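Local coordinates for 6-aminohexanoate-cyclic-dimer hydrolase (Arthrobacter sp., PDB 3A2Q), which hydrolyses the cyclic dimer of 6-aminohexanoate, a by-product of nylon-6 manufacture, opening one amide to give the linear dimer, at residues Thr75-Gly80 against Tyr95-Asp100; Val67-Lys72 against Ala101-Arg106. The protein carries 1 engineered substitution. All blocks are in the same frame, centred on the assembly; numbering follows the deposited sequence.

Contact 1. Residues Thr75-Gly80 against Tyr95-Asp100; sequences TVVSQG and YRADHD
Gln79 N donates a short, nearly straight hydrogen bond to Asp100 OD1 (2.8 Å, N-H...O 175°), meeting that oxygen from above the carboxylate plane. Asp100 OD2 is meanwhile salt-bridged to Arg108, so the two oxygens of one carboxylate tie the loop to the helix that follows. A lysine in place of Asp100 would probably leave both Gln79 N and Arg108 without their acceptor and set like charges close together. The side chain of Gln79 turns to another carbonyl: the extended chain, with CG anti to the backbone N (chi1 -175°), carries CG and CD past Asp98 O and brings NE2 to it in a weak hydrogen bond of 3.3 Å. A water donates to the same Asp98 O from 2.6 Å and accepts weakly from that NE2. The two segments are irregular loops on either side of helix 88-93, in the excursion that links strand 68-72 to helix 102-110 within the amidase fold, and backbone and side-chain bonds hold them where no sheet pairing does. Gly80 gives its N to Ala97 O at 2.8 Å and receives Arg96 NH1 on its O at 2.9 Å, a bond lying in the carbonyl plane and near the guanidinium plane. Deeper in, Val77 CB abuts Ala97 CB at 3.5 Å, while its CG2 sits over one face of the His99 imidazole in a CH-pi contact, 4.0 Å from the centroid. His99 ND1, on that ring, is bonded to Asp98 OD1 at 2.9 Å, which helps fix the ring's rotation.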
loop_
_atom_site.group_PDB
_atom_site.type_symbol
_atom_site.label_atom_id
_atom_site.label_comp_id
_atom_site.label_asym_id
_atom_site.label_seq_id
_atom_site.Cartn_x
_atom_site.Cartn_y
_atom_site.Cartn_z
ATOM N N THR A 75 8.313 9.019 1.082
ATOM C CA THR A 75 7.820 9.437 2.395
ATOM C C THR A 75 8.775 9.151 3.554
ATOM O O THR A 75 9.422 10.065 4.069
ATOM C CB THR A 75 6.444 8.789 2.702
ATOM O OG1 THR A 75 5.563 8.999 1.592
ATOM C CG2 THR A 75 5.817 9.415 3.955
ATOM N N VAL A 76 8.847 7.891 3.976
ATOM C CA VAL A 76 9.729 7.527 5.075
ATOM C C VAL A 76 11.128 7.371 4.507
ATOM O O VAL A 76 11.286 6.951 3.365
ATOM C CB VAL A 76 9.294 6.198 5.746
ATOM C CG1 VAL A 76 7.891 6.335 6.306
ATOM C CG2 VAL A 76 9.358 5.061 4.747
ATOM N N VAL A 77 12.138 7.728 5.293
ATOM C CA VAL A 77 13.517 7.621 4.836
ATOM C C VAL A 77 14.395 6.899 5.845
ATOM O O VAL A 77 14.027 6.749 7.008
ATOM C CB VAL A 77 14.121 9.016 4.552
ATOM C CG1 VAL A 77 13.395 9.670 3.388
ATOM C CG2 VAL A 77 14.023 9.894 5.791
ATOM N N SER A 78 15.555 6.435 5.383
ATOM C CA SER A 78 16.513 5.739 6.235
ATOM C C SER A 78 17.811 6.547 6.242
ATOM O O SER A 78 18.288 6.984 5.195
ATOM C CB SER A 78 16.760 4.320 5.716
ATOM O OG SER A 78 17.113 4.331 4.344
ATOM N N GLN A 79 18.367 6.747 7.432
ATOM C CA GLN A 79 19.585 7.537 7.611
ATOM C C GLN A 79 20.777 7.115 6.758
ATOM O O GLN A 79 21.149 5.945 6.725
ATOM C CB GLN A 79 19.983 7.526 9.089
ATOM C CG GLN A 79 21.171 8.401 9.432
ATOM C CD GLN A 79 21.425 8.458 10.925
ATOM O OE1 GLN A 79 21.662 7.432 11.565
ATOM N NE2 GLN A 79 21.373 9.661 11.489
ATOM N N GLY A 80 21.362 8.090 6.068
ATOM C CA GLY A 80 22.520 7.834 5.232
ATOM C C GLY A 80 22.285 7.108 3.920
ATOM O O GLY A 80 23.236 6.844 3.183
ATOM N N TYR A 95 21.411 12.426 -3.610
ATOM C CA TYR A 95 20.941 12.829 -2.287
ATOM C C TYR A 95 20.735 11.643 -1.349
ATOM O O TYR A 95 20.264 10.583 -1.762
ATOM C CB TYR A 95 19.624 13.608 -2.409
ATOM C CG TYR A 95 18.942 13.873 -1.081
ATOM C CD1 TYR A 95 19.519 14.716 -0.134
ATOM C CD2 TYR A 95 17.737 13.247 -0.756
ATOM C CE1 TYR A 95 18.919 14.929 1.103
ATOM C CE2 TYR A 95 17.126 13.451 0.483
ATOM C CZ TYR A 95 17.725 14.292 1.407
ATOM O OH TYR A 95 17.146 14.486 2.643
ATOM N N ARG A 96 21.096 11.832 -0.084
ATOM C CA ARG A 96 20.926 10.802 0.936
ATOM C C ARG A 96 20.242 11.432 2.147
ATOM O O ARG A 96 20.574 12.550 2.540
ATOM C CB ARG A 96 22.281 10.218 1.346
ATOM C CG ARG A 96 22.930 9.344 0.281
ATOM C CD ARG A 96 24.352 8.957 0.661
ATOM N NE ARG A 96 24.981 8.124 -0.361
ATOM C CZ ARG A 96 24.871 6.801 -0.425
ATOM N NH1 ARG A 96 24.160 6.146 0.480
ATOM N NH2 ARG A 96 25.466 6.134 -1.403
ATOM N N ALA A 97 19.282 10.718 2.730
ATOM C CA ALA A 97 18.555 11.220 3.896
ATOM C C ALA A 97 19.481 11.322 5.103
ATOM O O ALA A 97 20.431 10.548 5.234
ATOM C CB ALA A 97 17.381 10.305 4.212
ATOM N N ASP A 98 19.194 12.265 5.994
ATOM C CA ASP A 98 20.024 12.464 7.177
ATOM C C ASP A 98 19.466 11.863 8.463
ATOM O O ASP A 98 20.090 11.978 9.519
ATOM C CB ASP A 98 20.271 13.958 7.393
ATOM C CG ASP A 98 18.984 14.752 7.465
ATOM O OD1 ASP A 98 18.100 14.381 8.265
ATOM O OD2 ASP A 98 18.854 15.747 6.721
ATOM N N HIS A 99 18.306 11.218 8.384
ATOM C CA HIS A 99 17.708 10.628 9.580
ATOM C C HIS A 99 16.836 9.412 9.282
ATOM O O HIS A 99 16.605 9.071 8.124
ATOM C CB HIS A 99 16.847 11.666 10.293
ATOM C CG HIS A 99 15.616 12.046 9.530
ATOM N ND1 HIS A 99 15.648 12.884 8.437
ATOM C CD2 HIS A 99 14.326 11.657 9.667
ATOM C CE1 HIS A 99 14.432 12.995 7.933
ATOM N NE2 HIS A 99 13.611 12.259 8.662
ATOM N N ASP A 100 16.359 8.773 10.348
ATOM C CA ASP A 100 15.473 7.617 10.242
ATOM C C ASP A 100 14.049 8.083 10.541
ATOM O O ASP A 100 13.828 8.872 11.461
ATOM C CB ASP A 100 15.817 6.531 11.273
ATOM C CG ASP A 100 17.028 5.702 10.892
ATOM O OD1 ASP A 100 17.248 5.471 9.685
ATOM O OD2 ASP A 100 17.745 5.256 11.814
HETATM O O HOH W 1 22.686 11.723 9.467
#

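Contact 2. Residues Val67-Lys72 against Ala101-Arg106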
loop_
_atom_site.group_PDB
_atom_site.type_symbol
_atom_site.label_atom_id
_atom_site.label_comp_id
_atom_site.label_asym_id
_atom_site.label_seq_id
_atom_site.Cartn_x
_atom_site.Cartn_y
_atom_site.Cartn_z
ATOM N N VAL A 67 14.906 -10.823 10.876
ATOM C CA VAL A 67 14.012 -10.886 9.725
ATOM C C VAL A 67 14.150 -9.657 8.840
ATOM O O VAL A 67 14.030 -8.523 9.305
ATOM C CB VAL A 67 12.542 -11.020 10.152
ATOM C CG1 VAL A 67 11.660 -11.180 8.917
ATOM C CG2 VAL A 67 12.376 -12.215 11.082
ATOM N N PRO A 68 14.408 -9.868 7.542
ATOM C CA PRO A 68 14.564 -8.759 6.599
ATOM C C PRO A 68 13.227 -8.160 6.177
ATOM O O PRO A 68 12.202 -8.845 6.181
ATOM C CB PRO A 68 15.279 -9.409 5.406
ATOM C CG PRO A 68 15.816 -10.714 5.948
ATOM C CD PRO A 68 14.749 -11.144 6.896
ATOM N N TYR A 69 13.250 -6.880 5.815
ATOM C CA TYR A 69 12.055 -6.192 5.337
ATOM C C TYR A 69 12.492 -5.132 4.336
ATOM O O TYR A 69 13.656 -4.729 4.315
ATOM C CB TYR A 69 11.272 -5.557 6.498
ATOM C CG TYR A 69 11.684 -4.154 6.873
ATOM C CD1 TYR A 69 10.994 -3.048 6.379
ATOM C CD2 TYR A 69 12.750 -3.928 7.745
ATOM C CE1 TYR A 69 11.348 -1.750 6.749
ATOM C CE2 TYR A 69 13.113 -2.636 8.119
ATOM C CZ TYR A 69 12.407 -1.553 7.619
ATOM O OH TYR A 69 12.758 -0.278 7.993
ATOM N N LEU A 70 11.559 -4.696 3.498
ATOM C CA LEU A 70 11.849 -3.696 2.485
ATOM C C LEU A 70 11.054 -2.412 2.706
ATOM O O LEU A 70 9.920 -2.438 3.185
ATOM C CB LEU A 70 11.566 -4.278 1.098
ATOM C CG LEU A 70 12.553 -5.374 0.687
ATOM C CD1 LEU A 70 12.008 -6.171 -0.485
ATOM C CD2 LEU A 70 13.891 -4.731 0.349
ATOM N N LEU A 71 11.668 -1.296 2.332
ATOM C CA LEU A 71 11.094 0.030 2.505
ATOM C C LEU A 71 10.875 0.732 1.169
ATOM O O LEU A 71 11.742 0.712 0.303
ATOM C CB LEU A 71 12.052 0.855 3.367
ATOM C CG LEU A 71 11.639 2.196 3.962
ATOM C CD1 LEU A 71 10.616 1.958 5.060
ATOM C CD2 LEU A 71 12.871 2.896 4.526
ATOM N N LYS A 72 9.716 1.359 1.006
ATOM C CA LYS A 72 9.407 2.081 -0.225
ATOM C C LYS A 72 10.263 3.345 -0.232
ATOM O O LYS A 72 10.443 3.969 0.810
ATOM C CB LYS A 72 7.924 2.464 -0.255
ATOM C CG LYS A 72 7.457 3.149 -1.533
ATOM C CD LYS A 72 5.983 3.503 -1.434
ATOM C CE LYS A 72 5.424 4.024 -2.750
ATOM N NZ LYS A 72 3.997 4.457 -2.621
ATOM N N ALA A 101 13.084 7.604 9.767
ATOM C CA ALA A 101 11.694 7.960 10.024
ATOM C C ALA A 101 11.303 7.129 11.238
ATOM O O ALA A 101 11.944 6.120 11.525
ATOM C CB ALA A 101 10.820 7.591 8.835
ATOM N N TYR A 102 10.267 7.545 11.960
ATOM C CA TYR A 102 9.832 6.787 13.126
ATOM C C TYR A 102 9.549 5.333 12.745
ATOM O O TYR A 102 9.888 4.416 13.486
ATOM C CB TYR A 102 8.575 7.417 13.730
ATOM C CG TYR A 102 8.801 8.757 14.399
ATOM C CD1 TYR A 102 7.892 9.801 14.226
ATOM C CD2 TYR A 102 9.905 8.975 15.229
ATOM C CE1 TYR A 102 8.070 11.028 14.860
ATOM C CE2 TYR A 102 10.092 10.204 15.872
ATOM C CZ TYR A 102 9.167 11.225 15.682
ATOM O OH TYR A 102 9.315 12.437 16.331
ATOM N N PHE A 103 8.921 5.130 11.588
ATOM C CA PHE A 103 8.598 3.786 11.114
ATOM C C PHE A 103 9.862 2.930 11.079
ATOM O O PHE A 103 9.873 1.805 11.576
ATOM C CB PHE A 103 7.997 3.841 9.698
ATOM C CG PHE A 103 7.505 2.505 9.188
ATOM C CD1 PHE A 103 6.180 2.123 9.367
ATOM C CD2 PHE A 103 8.370 1.628 8.539
ATOM C CE1 PHE A 103 5.719 0.886 8.908
ATOM C CE2 PHE A 103 7.922 0.391 8.078
ATOM C CZ PHE A 103 6.594 0.018 8.263
ATOM N N VAL A 104 10.920 3.472 10.478
ATOM C CA VAL A 104 12.188 2.758 10.363
ATOM C C VAL A 104 12.795 2.427 11.724
ATOM O O VAL A 104 13.300 1.328 11.926
ATOM C CB VAL A 104 13.204 3.568 9.519
ATOM C CG1 VAL A 104 14.572 2.902 9.555
ATOM C CG2 VAL A 104 12.715 3.660 8.084
ATOM N N GLN A 105 12.738 3.369 12.659
ATOM C CA GLN A 105 13.291 3.135 13.993
ATOM C C GLN A 105 12.527 2.030 14.710
ATOM O O GLN A 105 13.126 1.169 15.356
ATOM C CB GLN A 105 13.234 4.411 14.832
ATOM C CG GLN A 105 13.973 5.589 14.228
ATOM C CD GLN A 105 13.973 6.794 15.147
ATOM O OE1 GLN A 105 12.941 7.154 15.714
ATOM N NE2 GLN A 105 15.128 7.430 15.291
ATOM N N ARG A 106 11.200 2.064 14.595
ATOM C CA ARG A 106 10.338 1.069 15.226
ATOM C C ARG A 106 10.625 -0.342 14.716
ATOM O O ARG A 106 10.642 -1.296 15.493
ATOM C CB ARG A 106 8.857 1.408 14.980
ATOM C CG ARG A 106 8.293 2.543 15.840
ATOM C CD ARG A 106 8.340 2.192 17.326
ATOM N NE ARG A 106 7.525 3.093 18.138
ATOM C CZ ARG A 106 6.196 3.063 18.192
ATOM N NH1 ARG A 106 5.518 2.170 17.481
ATOM N NH2 ARG A 106 5.542 3.930 18.955
#
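Strand 68-72 and helix 102-106 run antiparallel, their axes 177° apart in direction and 11.0 Å apart at closest approach, with Tyr69 and Leu71 of the strand facing Phe103 and Val104 of the first helical turn. This is a helix laid on the face of a sheet: the excursion after strand 68-72 returns through helix 102-110 into the neighbouring parallel strand 113-118, a beta-alpha-beta crossover with a long, loop-rich connection. The tightest touch is between methyl groups, Leu71 CD2 against Val104 CG2 at 3.6 Å, where the two side chains cross at about a right angle. The other branch of the leucine, CD1, lies 4.2 Å from Phe103 CD2, the two side chains sliding past each other in opposite directions. Phe103 has its CG anti to the backbone N (chi1 -174°), which brings the end of the ring nearer the strand. There its edge comes to Tyr69, CE2 to CE1 at 4.3 Å, and the same ring packs edge-to-face with His167 of strand 165-170. Tyr69 lies across Val104, its OH 3.9 Å from both CA and CG2 of that valine. All four residues are buried. Lys72, at the end of the strand, does not touch the helical segment; its NZ is hydrogen-bonded to Ser150, Ser151 and Asn169. Between these two segments the contact is purely van der Waals, made by methyl groups, the edge of the Phe103 ring and the tyrosine's ring and OH, and it probably constrains by shape rather than by directional bonds.

Overall arrangement
Contact 1 is nested within the chain loop that contact 2 closes: residues 75-80 follow shortly after the strand of contact 2, and 95-100 lead straight into its helix. The two contacts, with centres 11 Å apart, also touch directly. Val77 O lies 3.0 Å from Ala101 N, a probable hydrogen bond at the N-cap position of the helix, and Val76 CG2 packs on Leu71 CD1 at 3.4 Å. Strand 68-72 ends at Lys72, by similarity part of the charge relay with Ser150. The touching side chains of both contacts are set back from the bound ligand: those of Val77 and Leu71 are each about 14 Å from a 6-aminohexanoic acid, and that of Val77 is about 10 Å from that of Lys72.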